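Local structure of sarcosine oxidase (Pyrococcus horikoshii, 1Y56) at residues B[195-200]-B[325-330]; B[52-57]-B[136-141]; B[224-229]-B[264-269]; B[310-315]-B[367-372]. The protein probably oxidises L-proline as the FAD-carrying beta subunit of a dehydrogenase complex that also binds FMN. All blocks are in the same frame, centred on the assembly; numbering follows the deposited sequence.

Contact 1. Residues B[195-200]-B[325-330]; sequences GIVVNA and NDYYIA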
# COMPACT_ATOMS: atom_id res chain seq x y z
N GLY B 195 9.79 18.00 -49.91
CA GLY B 195 9.26 17.27 -51.05
C GLY B 195 10.05 16.01 -51.35
O GLY B 195 9.58 15.14 -52.07
N ILE B 196 11.26 15.93 -50.79
CA ILE B 196 12.18 14.81 -51.01
C ILE B 196 12.59 14.17 -49.69
O ILE B 196 13.19 14.84 -48.82
CB ILE B 196 13.46 15.29 -51.72
CG1 ILE B 196 13.13 16.05 -53.01
CG2 ILE B 196 14.42 14.12 -51.95
CD1 ILE B 196 14.26 16.97 -53.47
N VAL B 197 12.29 12.87 -49.52
CA VAL B 197 12.73 12.15 -48.32
C VAL B 197 13.52 10.88 -48.65
O VAL B 197 13.24 10.21 -49.66
CB VAL B 197 11.58 11.84 -47.29
CG1 VAL B 197 10.48 12.88 -47.36
CG2 VAL B 197 11.01 10.48 -47.50
N VAL B 198 14.50 10.57 -47.80
CA VAL B 198 15.30 9.35 -47.93
C VAL B 198 15.16 8.46 -46.70
O VAL B 198 15.45 8.90 -45.59
CB VAL B 198 16.81 9.65 -48.14
CG1 VAL B 198 17.61 8.35 -48.16
CG2 VAL B 198 17.03 10.42 -49.41
N ASN B 199 14.71 7.23 -46.92
CA ASN B 199 14.58 6.25 -45.85
C ASN B 199 15.89 5.48 -45.63
O ASN B 199 16.23 4.57 -46.41
CB ASN B 199 13.42 5.29 -46.17
CG ASN B 199 13.25 4.19 -45.12
OD1 ASN B 199 12.65 3.16 -45.41
ND2 ASN B 199 13.75 4.42 -43.91
N ALA B 200 16.61 5.86 -44.57
CA ALA B 200 17.84 5.17 -44.21
C ALA B 200 17.77 4.68 -42.76
O ALA B 200 18.50 5.15 -41.89
CB ALA B 200 19.04 6.05 -44.42
N ASN B 325 6.11 10.69 -54.57
CA ASN B 325 6.95 11.70 -55.18
C ASN B 325 8.03 12.31 -54.33
O ASN B 325 7.83 13.25 -53.54
CB ASN B 325 6.21 12.67 -56.09
CG ASN B 325 6.20 12.18 -57.52
OD1 ASN B 325 5.68 11.11 -57.81
ND2 ASN B 325 6.83 12.94 -58.42
N ASP B 326 9.18 11.66 -54.54
CA ASP B 326 10.53 11.95 -54.08
C ASP B 326 10.87 11.15 -52.83
O ASP B 326 11.48 11.65 -51.88
CB ASP B 326 10.81 13.45 -54.02
CG ASP B 326 10.35 14.18 -55.29
OD1 ASP B 326 10.50 13.62 -56.41
OD2 ASP B 326 9.81 15.31 -55.16
N TYR B 327 10.46 9.89 -52.87
CA TYR B 327 10.77 8.92 -51.84
C TYR B 327 11.92 8.07 -52.33
O TYR B 327 11.89 7.54 -53.44
CB TYR B 327 9.57 8.04 -51.54
CG TYR B 327 9.73 7.17 -50.32
CD1 TYR B 327 9.77 7.72 -49.05
CD2 TYR B 327 9.82 5.78 -50.43
CE1 TYR B 327 9.92 6.93 -47.91
CE2 TYR B 327 9.96 4.97 -49.29
CZ TYR B 327 10.01 5.56 -48.03
OH TYR B 327 10.13 4.80 -46.89
N TYR B 328 12.95 7.95 -51.49
CA TYR B 328 14.08 7.08 -51.80
C TYR B 328 14.32 6.10 -50.68
O TYR B 328 13.93 6.34 -49.53
CB TYR B 328 15.35 7.88 -52.04
CG TYR B 328 15.28 8.86 -53.19
CD1 TYR B 328 14.63 10.08 -53.05
CD2 TYR B 328 15.88 8.56 -54.40
CE1 TYR B 328 14.57 10.97 -54.10
CE2 TYR B 328 15.84 9.45 -55.46
CZ TYR B 328 15.18 10.66 -55.31
OH TYR B 328 15.14 11.56 -56.36
N ILE B 329 14.97 5.00 -51.00
CA ILE B 329 15.30 4.03 -50.00
C ILE B 329 16.77 3.65 -50.14
O ILE B 329 17.28 3.49 -51.25
CB ILE B 329 14.33 2.80 -50.04
CG1 ILE B 329 14.46 1.95 -48.77
CG2 ILE B 329 14.53 1.99 -51.32
CD1 ILE B 329 13.33 0.96 -48.54
N ALA B 330 17.45 3.57 -48.99
CA ALA B 330 18.79 3.00 -48.88
C ALA B 330 18.85 2.18 -47.60
O ALA B 330 19.30 2.67 -46.56
CB ALA B 330 19.82 4.10 -48.85
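Val197, Val198 and Asn199 pair in parallel with Tyr327, Tyr328 and Ile329 inside the Rossmann-type sheet that carries the FAD. The short axes of strands 196-199 and 327-330 approach to 4.6 Å and run 21° apart, as expected of twisted neighbouring strands. Four backbone hydrogen bonds make the ladder. Val197 N gives to Asp326 O at 2.8 Å, and Tyr328 N returns one to Val197 O at 2.9 Å. Further on, Asn199 N reaches Tyr328 O at 2.9 Å, and Ala330 N reaches Asn199 O at 3.0 Å with an N-H...O angle of 176°. On its other edge strand 196-199 bonds to strand 8-11 through Val9 and Ile11, so it is an inner strand, and it leads to Ala200, which touches the FAD.

Apolar contacts differ on the two faces. With Val198 and Tyr328 on one, Val198 CG2 packs on Tyr328 CB at 4.0 Å, and Ile352 of helix 337-354 covers both. On the face of Val197, Asn199 and Tyr327, the Tyr327 side chain, CG anti to the backbone N (chi1 -170°), runs forward alongside Asn199, and its hydroxyl is hydrogen-bonded to Asn209 of helix 205-212. The edge of that ring is met, near its plane, by Val197 CG2, which lies 3.4 Å from Tyr327 CD1.

Contact 2. Residues B[52-57]-B[136-141]; sequences RQQFND and AASWNP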
# COMPACT_ATOMS: atom_id res chain seq x y z
N ARG B 52 35.54 -4.22 -46.88
CA ARG B 52 35.94 -5.34 -47.71
C ARG B 52 35.56 -5.07 -49.16
O ARG B 52 34.52 -4.46 -49.44
CB ARG B 52 35.17 -6.55 -47.22
CG ARG B 52 35.74 -7.87 -47.56
CD ARG B 52 34.63 -8.91 -47.86
NE ARG B 52 33.45 -8.82 -46.99
CZ ARG B 52 32.24 -9.24 -47.32
NH1 ARG B 52 31.24 -9.11 -46.46
NH2 ARG B 52 32.01 -9.79 -48.51
N GLN B 53 36.40 -5.52 -50.09
CA GLN B 53 36.09 -5.46 -51.53
C GLN B 53 35.92 -6.85 -52.14
O GLN B 53 35.61 -6.98 -53.32
CB GLN B 53 37.17 -4.70 -52.31
CG GLN B 53 37.39 -3.26 -51.89
CD GLN B 53 38.78 -2.76 -52.24
OE1 GLN B 53 38.95 -1.98 -53.18
NE2 GLN B 53 39.78 -3.23 -51.50
N GLN B 54 36.12 -7.89 -51.33
CA GLN B 54 36.02 -9.28 -51.78
C GLN B 54 34.56 -9.77 -51.79
O GLN B 54 34.11 -10.46 -50.88
CB GLN B 54 36.92 -10.19 -50.95
CG GLN B 54 38.40 -9.89 -51.12
CD GLN B 54 39.28 -10.83 -50.31
OE1 GLN B 54 39.32 -12.04 -50.57
NE2 GLN B 54 39.99 -10.28 -49.34
N PHE B 55 33.85 -9.36 -52.83
CA PHE B 55 32.48 -9.77 -53.10
C PHE B 55 32.48 -10.63 -54.37
O PHE B 55 33.54 -10.86 -54.97
CB PHE B 55 31.58 -8.54 -53.22
CG PHE B 55 31.27 -7.91 -51.89
CD1 PHE B 55 32.22 -7.12 -51.24
CD2 PHE B 55 30.04 -8.12 -51.28
CE1 PHE B 55 31.94 -6.54 -49.99
CE2 PHE B 55 29.74 -7.55 -50.04
CZ PHE B 55 30.69 -6.76 -49.39
N ASN B 56 31.30 -11.09 -54.79
CA ASN B 56 31.23 -12.17 -55.78
C ASN B 56 30.47 -11.83 -57.03
O ASN B 56 30.02 -12.72 -57.76
CB ASN B 56 30.63 -13.39 -55.12
CG ASN B 56 31.37 -13.75 -53.87
OD1 ASN B 56 32.60 -13.69 -53.84
ND2 ASN B 56 30.63 -14.07 -52.80
N ASP B 57 30.32 -10.54 -57.27
CA ASP B 57 29.58 -10.06 -58.41
C ASP B 57 30.07 -8.67 -58.74
O ASP B 57 30.61 -7.97 -57.88
CB ASP B 57 28.09 -10.03 -58.09
CG ASP B 57 27.80 -9.24 -56.84
OD1 ASP B 57 27.43 -8.04 -56.99
OD2 ASP B 57 27.97 -9.81 -55.72
N ALA B 136 44.56 -23.07 -48.68
CA ALA B 136 44.88 -21.81 -49.30
C ALA B 136 44.15 -20.72 -48.54
O ALA B 136 43.39 -21.01 -47.60
CB ALA B 136 44.48 -21.82 -50.77
N ALA B 137 44.38 -19.47 -48.91
CA ALA B 137 43.61 -18.38 -48.33
C ALA B 137 43.43 -17.32 -49.37
O ALA B 137 44.30 -17.13 -50.22
CB ALA B 137 44.32 -17.81 -47.11
N SER B 138 42.30 -16.64 -49.31
CA SER B 138 42.05 -15.51 -50.18
C SER B 138 42.51 -14.26 -49.44
O SER B 138 42.07 -13.99 -48.31
CB SER B 138 40.58 -15.41 -50.51
OG SER B 138 40.37 -14.39 -51.45
N TRP B 139 43.40 -13.51 -50.08
CA TRP B 139 44.03 -12.36 -49.45
C TRP B 139 43.92 -11.12 -50.31
O TRP B 139 44.24 -11.17 -51.49
CB TRP B 139 45.50 -12.69 -49.19
CG TRP B 139 46.34 -11.51 -48.80
CD1 TRP B 139 47.35 -10.96 -49.52
CD2 TRP B 139 46.25 -10.74 -47.59
NE1 TRP B 139 47.90 -9.89 -48.85
CE2 TRP B 139 47.24 -9.74 -47.66
CE3 TRP B 139 45.43 -10.80 -46.46
CZ2 TRP B 139 47.44 -8.79 -46.64
CZ3 TRP B 139 45.63 -9.86 -45.44
CH2 TRP B 139 46.62 -8.87 -45.54
N ASN B 140 43.45 -10.03 -49.73
CA ASN B 140 43.56 -8.72 -50.38
C ASN B 140 44.10 -7.68 -49.41
O ASN B 140 43.48 -7.42 -48.36
CB ASN B 140 42.22 -8.26 -50.98
CG ASN B 140 42.35 -6.93 -51.73
OD1 ASN B 140 42.41 -6.90 -52.95
ND2 ASN B 140 42.38 -5.84 -51.00
N PRO B 141 45.25 -7.07 -49.74
CA PRO B 141 45.89 -6.15 -48.80
C PRO B 141 45.24 -4.76 -48.71
O PRO B 141 45.58 -4.00 -47.81
CB PRO B 141 47.33 -6.07 -49.30
CG PRO B 141 47.24 -6.36 -50.77
CD PRO B 141 46.00 -7.20 -51.00
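Gln54, the centre of an inverse gamma turn in the loop before helix 58-78, reaches across to Ser138 and Asn140 on strand 136-140, part of the eight-stranded mixed sheet. The backbones stay well apart, with 7.7 Å between Gln54 CA and Asn140 CA, so the contact is made by side chains. Gln54 CG stands anti to its carbonyl carbon (chi1 -64°) and the chain runs out extended, which carries the amide to the strand. There Ser138 OG donates to Gln54 OE1 at 2.7 Å, tilted 21° from the carbonyl plane. The other end of the amide lies against the strand, Gln54 NE2 being 3.4 Å from Asn140 CB. That nitrogen is hydrogen-bonded to Asp143 OD1, just beyond the strand, and Asp143 also accepts from Gln53 N.

The loop is braced from behind. Arg52 NH2 donates to Gln54 O at 3.2 Å, with the carbonyl oxygen in the guanidinium plane, while the same nitrogen sits 3.3 Å above the centre of the Phe55 ring.

With an alanine in place of Gln54, Ser138 OG and the Asp143 carboxylate would probably each lose a buried partner and a gap would open beside Asn140. The two bonds, one accepted by OE1 and one donated by NE2, are consistent with a single orientation of the buried amide: each end matches a partner of opposite polarity.

Contact 3. Residues B[224-229]-B[264-269]; sequences KHQAVI and IGYEIG. With FMN (flavin mononucleotide), chain E.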
# COMPACT_ATOMS: atom_id res chain seq x y z
N LYS B 224 18.86 -11.02 -35.32
CA LYS B 224 19.80 -10.88 -34.24
C LYS B 224 21.10 -11.55 -34.60
O LYS B 224 21.16 -12.76 -34.72
CB LYS B 224 19.23 -11.48 -32.96
CG LYS B 224 20.00 -11.05 -31.73
CD LYS B 224 19.19 -11.27 -30.46
CE LYS B 224 19.36 -12.67 -29.90
NZ LYS B 224 18.74 -12.72 -28.55
N HIS B 225 22.14 -10.74 -34.80
CA HIS B 225 23.53 -11.22 -34.84
C HIS B 225 24.28 -10.80 -33.58
O HIS B 225 23.83 -9.89 -32.87
CB HIS B 225 24.24 -10.80 -36.13
CG HIS B 225 23.88 -11.67 -37.31
ND1 HIS B 225 22.66 -11.56 -37.96
CD2 HIS B 225 24.55 -12.68 -37.91
CE1 HIS B 225 22.61 -12.46 -38.93
NE2 HIS B 225 23.74 -13.15 -38.93
N GLN B 226 25.38 -11.48 -33.27
CA GLN B 226 26.08 -11.24 -32.01
C GLN B 226 27.59 -11.08 -32.16
O GLN B 226 28.19 -11.48 -33.17
CB GLN B 226 25.76 -12.34 -31.00
CG GLN B 226 24.31 -12.35 -30.51
CD GLN B 226 24.06 -13.40 -29.44
OE1 GLN B 226 24.52 -13.26 -28.30
NE2 GLN B 226 23.33 -14.46 -29.79
N ALA B 227 28.22 -10.48 -31.16
CA ALA B 227 29.67 -10.33 -31.15
C ALA B 227 30.26 -10.55 -29.77
O ALA B 227 29.56 -10.49 -28.76
CB ALA B 227 30.08 -8.96 -31.73
N VAL B 228 31.56 -10.84 -29.75
CA VAL B 228 32.32 -10.99 -28.52
C VAL B 228 33.51 -10.02 -28.53
O VAL B 228 33.96 -9.59 -29.59
CB VAL B 228 32.77 -12.45 -28.33
CG1 VAL B 228 33.75 -12.85 -29.42
CG2 VAL B 228 33.35 -12.68 -26.95
N ILE B 229 33.98 -9.65 -27.36
CA ILE B 229 35.24 -8.91 -27.24
C ILE B 229 36.09 -9.58 -26.17
O ILE B 229 35.59 -9.96 -25.11
CB ILE B 229 35.01 -7.39 -26.92
CG1 ILE B 229 36.32 -6.62 -26.95
CG2 ILE B 229 34.30 -7.19 -25.56
CD1 ILE B 229 36.92 -6.55 -28.30
N ILE B 264 30.09 -14.82 -35.36
CA ILE B 264 29.92 -15.99 -36.22
C ILE B 264 28.56 -15.87 -36.91
O ILE B 264 27.78 -14.95 -36.61
CB ILE B 264 29.98 -17.32 -35.42
CG1 ILE B 264 29.09 -17.26 -34.19
CG2 ILE B 264 31.41 -17.65 -35.02
CD1 ILE B 264 28.87 -18.60 -33.52
N GLY B 265 28.28 -16.78 -37.84
CA GLY B 265 27.01 -16.81 -38.57
C GLY B 265 25.74 -16.86 -37.73
O GLY B 265 24.75 -16.24 -38.09
N TYR B 266 25.79 -17.57 -36.60
CA TYR B 266 24.65 -17.79 -35.68
C TYR B 266 23.57 -16.69 -35.65
O TYR B 266 23.68 -15.71 -34.92
CB TYR B 266 25.19 -18.09 -34.28
CG TYR B 266 24.16 -18.59 -33.28
CD1 TYR B 266 23.74 -19.93 -33.28
CD2 TYR B 266 23.62 -17.74 -32.32
CE1 TYR B 266 22.80 -20.39 -32.35
CE2 TYR B 266 22.69 -18.18 -31.40
CZ TYR B 266 22.28 -19.50 -31.42
OH TYR B 266 21.35 -19.90 -30.48
N GLU B 267 22.53 -16.89 -36.44
CA GLU B 267 21.49 -15.89 -36.69
C GLU B 267 20.25 -16.29 -35.92
O GLU B 267 19.90 -17.46 -35.88
CB GLU B 267 21.19 -15.87 -38.18
CG GLU B 267 20.20 -14.84 -38.66
CD GLU B 267 20.17 -14.73 -40.19
OE1 GLU B 267 19.50 -15.56 -40.85
OE2 GLU B 267 20.82 -13.81 -40.74
N ILE B 268 19.56 -15.33 -35.31
CA ILE B 268 18.33 -15.65 -34.58
C ILE B 268 17.10 -14.96 -35.21
O ILE B 268 17.08 -13.72 -35.33
CB ILE B 268 18.46 -15.40 -33.05
CG1 ILE B 268 19.35 -16.49 -32.43
CG2 ILE B 268 17.08 -15.34 -32.38
CD1 ILE B 268 19.53 -16.40 -30.92
N GLY B 269 16.10 -15.79 -35.60
CA GLY B 269 14.98 -15.48 -36.54
C GLY B 269 14.40 -14.08 -36.43
O GLY B 269 14.66 -13.40 -35.45
N1 FMN E . 32.52 -3.80 -24.60
C2 FMN E . 33.45 -3.94 -23.63
O2 FMN E . 33.10 -4.29 -22.48
N3 FMN E . 34.76 -3.72 -23.88
C4 FMN E . 35.16 -3.35 -25.11
O4 FMN E . 36.37 -3.15 -25.33
C4A FMN E . 34.22 -3.20 -26.14
N5 FMN E . 34.60 -2.83 -27.39
C5A FMN E . 33.70 -2.67 -28.40
C6 FMN E . 34.15 -2.28 -29.67
C7 FMN E . 33.25 -2.11 -30.73
C7M FMN E . 33.80 -1.69 -32.07
C8 FMN E . 31.88 -2.34 -30.50
C8M FMN E . 30.87 -2.18 -31.57
C9 FMN E . 31.43 -2.72 -29.23
C9A FMN E . 32.34 -2.89 -28.17
N10 FMN E . 31.92 -3.28 -26.87
C10 FMN E . 32.88 -3.44 -25.85
C1' FMN E . 30.52 -3.55 -26.57
C2' FMN E . 29.77 -2.30 -26.18
O2' FMN E . 29.51 -2.38 -24.77
C3' FMN E . 28.53 -2.26 -27.09
O3' FMN E . 28.19 -0.92 -27.48
C4' FMN E . 27.36 -2.91 -26.43
O4' FMN E . 27.56 -3.72 -25.53
C5' FMN E . 25.96 -2.55 -26.87
O5' FMN E . 25.22 -2.13 -25.73
P FMN E . 24.40 -3.19 -24.83
O1P FMN E . 23.19 -3.48 -25.68
O2P FMN E . 24.14 -2.44 -23.55
O3P FMN E . 25.28 -4.39 -24.64
O HOH W 1 22.41 -14.09 -33.05
O HOH W 2 25.70 -13.95 -34.62
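Lys224 and Ile268 form an antiparallel hydrogen-bonded pair that fastens strand 221-230 to the loop following strand 261-263. Lys224 N gives to Ile268 O at 3.2 Å and Ile268 N gives to Lys224 O at 3.1 Å, both donors lying in the carbonyl planes. Beyond this single bridge the backbones diverge, and two waters fill the opening. One donates to Lys224 O and Tyr266 O; the other accepts from Gln226 N at 2.8 Å and donates to Ile264 O at 3.0 Å and again to Tyr266 O. That carbonyl therefore serves both waters.

Among the side chains, Lys224 and Ile268 run alongside each other, Lys224 CE coming 3.9 Å from Ile268 CD1. The bend at chi3 (87°) sets CE there, and the NZ beyond it makes a salt bridge with Asp273 and hydrogen bonds to the carbonyls of Leu274 and Thr275. The His225 ring has Glu267 CA over one face, 4.1 Å above its plane and toward its rim, and it stacks with Tyr308 of strand 299-310. Gln226 NE2 approaches the edge of the Tyr266 ring, while its OE1 accepts from Thr277 N.

An alanine in place of His225 would probably leave Tyr308 without its stacking partner and open a gap beside Glu267.

Farther along the strand, Ile229 CG1 lies 3.8 Å from FMN O4, and the His225 side chain is about 5 Å from the FAD. The strand thus touches the FMN and passes near the FAD; its hold on the loop is mostly polar and partly water-borne, whereas Ile229 offers the FMN an apolar surface.

Contact 4. Residues B[310-315]-B[367-372]; sequences KTPDSN and YRFERG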
# COMPACT_ATOMS: atom_id res chain seq x y z
N LYS B 310 18.14 -7.81 -43.01
CA LYS B 310 18.26 -8.77 -44.11
C LYS B 310 17.21 -8.63 -45.21
O LYS B 310 16.03 -8.43 -44.93
CB LYS B 310 18.24 -10.20 -43.56
CG LYS B 310 19.60 -10.72 -43.10
CD LYS B 310 19.62 -12.24 -42.92
CE LYS B 310 19.51 -12.99 -44.25
NZ LYS B 310 19.47 -14.48 -44.07
N THR B 311 17.65 -8.75 -46.47
CA THR B 311 16.75 -9.00 -47.59
C THR B 311 16.95 -10.44 -48.09
O THR B 311 17.95 -11.08 -47.74
CB THR B 311 17.02 -8.06 -48.77
OG1 THR B 311 18.37 -8.23 -49.22
CG2 THR B 311 16.77 -6.61 -48.37
N PRO B 312 16.01 -10.95 -48.90
CA PRO B 312 16.08 -12.32 -49.40
C PRO B 312 17.34 -12.65 -50.20
O PRO B 312 17.72 -13.82 -50.28
CB PRO B 312 14.86 -12.42 -50.31
CG PRO B 312 13.93 -11.42 -49.79
CD PRO B 312 14.78 -10.28 -49.37
N ASP B 313 17.98 -11.63 -50.78
CA ASP B 313 19.22 -11.86 -51.51
C ASP B 313 20.42 -11.16 -50.88
O ASP B 313 21.41 -10.91 -51.55
CB ASP B 313 19.07 -11.49 -52.99
CG ASP B 313 18.79 -10.01 -53.21
OD1 ASP B 313 18.45 -9.64 -54.36
OD2 ASP B 313 18.90 -9.22 -52.25
N SER B 314 20.33 -10.83 -49.60
CA SER B 314 21.44 -10.18 -48.89
C SER B 314 22.03 -8.94 -49.55
O SER B 314 23.18 -8.60 -49.31
CB SER B 314 22.56 -11.19 -48.61
OG SER B 314 22.17 -12.08 -47.58
N ASN B 315 21.25 -8.26 -50.39
CA ASN B 315 21.63 -6.98 -50.98
C ASN B 315 20.66 -5.89 -50.56
O ASN B 315 19.48 -6.16 -50.39
CB ASN B 315 21.66 -7.07 -52.50
CG ASN B 315 22.91 -7.74 -53.03
OD1 ASN B 315 23.94 -7.09 -53.21
ND2 ASN B 315 22.82 -9.03 -53.30
N TYR B 367 12.68 -2.51 -56.70
CA TYR B 367 11.61 -3.24 -57.35
C TYR B 367 11.93 -4.70 -57.67
O TYR B 367 11.06 -5.47 -58.08
CB TYR B 367 11.14 -2.50 -58.61
CG TYR B 367 10.53 -1.16 -58.31
CD1 TYR B 367 9.20 -1.06 -57.86
CD2 TYR B 367 11.26 0.01 -58.46
CE1 TYR B 367 8.63 0.18 -57.57
CE2 TYR B 367 10.69 1.25 -58.19
CZ TYR B 367 9.38 1.33 -57.74
OH TYR B 367 8.85 2.58 -57.46
N ARG B 368 13.17 -5.11 -57.45
CA ARG B 368 13.58 -6.45 -57.87
C ARG B 368 12.75 -7.57 -57.25
O ARG B 368 12.58 -8.61 -57.87
CB ARG B 368 15.08 -6.69 -57.67
CG ARG B 368 15.56 -6.87 -56.25
CD ARG B 368 17.08 -7.02 -56.24
NE ARG B 368 17.65 -7.11 -54.89
CZ ARG B 368 17.91 -6.07 -54.11
NH1 ARG B 368 17.63 -4.83 -54.50
NH2 ARG B 368 18.45 -6.26 -52.92
N PHE B 369 12.24 -7.34 -56.05
CA PHE B 369 11.66 -8.42 -55.24
C PHE B 369 10.27 -8.80 -55.71
O PHE B 369 9.96 -9.99 -55.82
CB PHE B 369 11.64 -8.06 -53.76
CG PHE B 369 12.98 -7.65 -53.22
CD1 PHE B 369 13.98 -8.59 -53.03
CD2 PHE B 369 13.23 -6.32 -52.89
CE1 PHE B 369 15.22 -8.22 -52.53
CE2 PHE B 369 14.47 -5.93 -52.39
CZ PHE B 369 15.46 -6.88 -52.20
N GLU B 370 9.44 -7.79 -55.97
CA GLU B 370 8.11 -8.03 -56.52
C GLU B 370 8.24 -8.57 -57.93
O GLU B 370 7.54 -9.51 -58.30
CB GLU B 370 7.22 -6.79 -56.45
CG GLU B 370 7.42 -5.75 -57.55
CD GLU B 370 6.48 -4.55 -57.41
OE1 GLU B 370 6.60 -3.61 -58.24
OE2 GLU B 370 5.63 -4.52 -56.49
N ARG B 371 9.15 -8.00 -58.71
CA ARG B 371 9.45 -8.51 -60.05
C ARG B 371 9.98 -9.95 -60.05
O ARG B 371 10.16 -10.52 -61.12
CB ARG B 371 10.45 -7.61 -60.76
CG ARG B 371 9.87 -6.76 -61.88
CD ARG B 371 9.53 -5.31 -61.47
NE ARG B 371 10.68 -4.40 -61.37
CZ ARG B 371 11.93 -4.62 -61.83
NH1 ARG B 371 12.86 -3.69 -61.64
NH2 ARG B 371 12.26 -5.74 -62.47
N GLY B 372 10.25 -10.51 -58.88
CA GLY B 372 10.84 -11.85 -58.76
C GLY B 372 12.33 -11.98 -59.06
O GLY B 372 12.85 -13.10 -59.11
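Edge to edge, the guanidinium of Arg368 meets the carboxylate of Asp313, their planes only 11° apart. The grip is side-on and two-pronged: Arg368 NE to Asp313 OD1 at 2.7 Å, and Arg368 NH2 to Asp313 OD2 at 3.1 Å, each oxygen using its syn lone pair. One face of the guanidinium has Phe369 CZ 3.1 Å above it, toward the rim. The Phe369 ring in turn carries Arg368 CG over the centre of one face; Asp313 OD2 lies at its edge, and Pro312 CD approaches obliquely, 3.8 Å from Phe369 CE1.

The acid is set by its own turn. With Asp313 CG between the backbone N and the carbonyl carbon (chi1 64°), OD2 folds back to accept from Asn315 N at 3.1 Å, an Asx turn, from above the carboxylate plane. Thr311 OG1 closes the same loop on Asn315 O at 2.6 Å. Arg368 is held further by the carbonyls of Asp365 and Pro316, and Asp313 OD1 also accepts from Arg375 N.

The salt bridge thus ties the C-terminal segment, which follows helix 337-354, to the loop joining strands 299-310 and 317-318, while Asn315 OD1 accepts from Asn60 of helix 58-78.

Contact 2 closes before the others open; contact 3 is nested within the loop closed by contact 1, and contact 4 alternates with contact 1 along the chain. Contacts 1 and 2 lie on opposite sides of the chain's centre, 33 Å apart between centres: contact 1 belongs to the FAD-carrying sheet, contacts 2 and 3 to the eight-stranded sheet, where their centres are 22 Å apart. Contact 4 sits between, its nearest atoms about 7 Å from contact 1 and 5 Å from contact 2. It touches contact 3 through a long, weak ion pair, Glu267 OE1 to Lys310 NZ at 3.4 Å. Contact 1 thus builds the FAD-carrying sheet, contacts 2 and 3 secure loops on the other sheet, and contact 4 ties down the C-terminal segment.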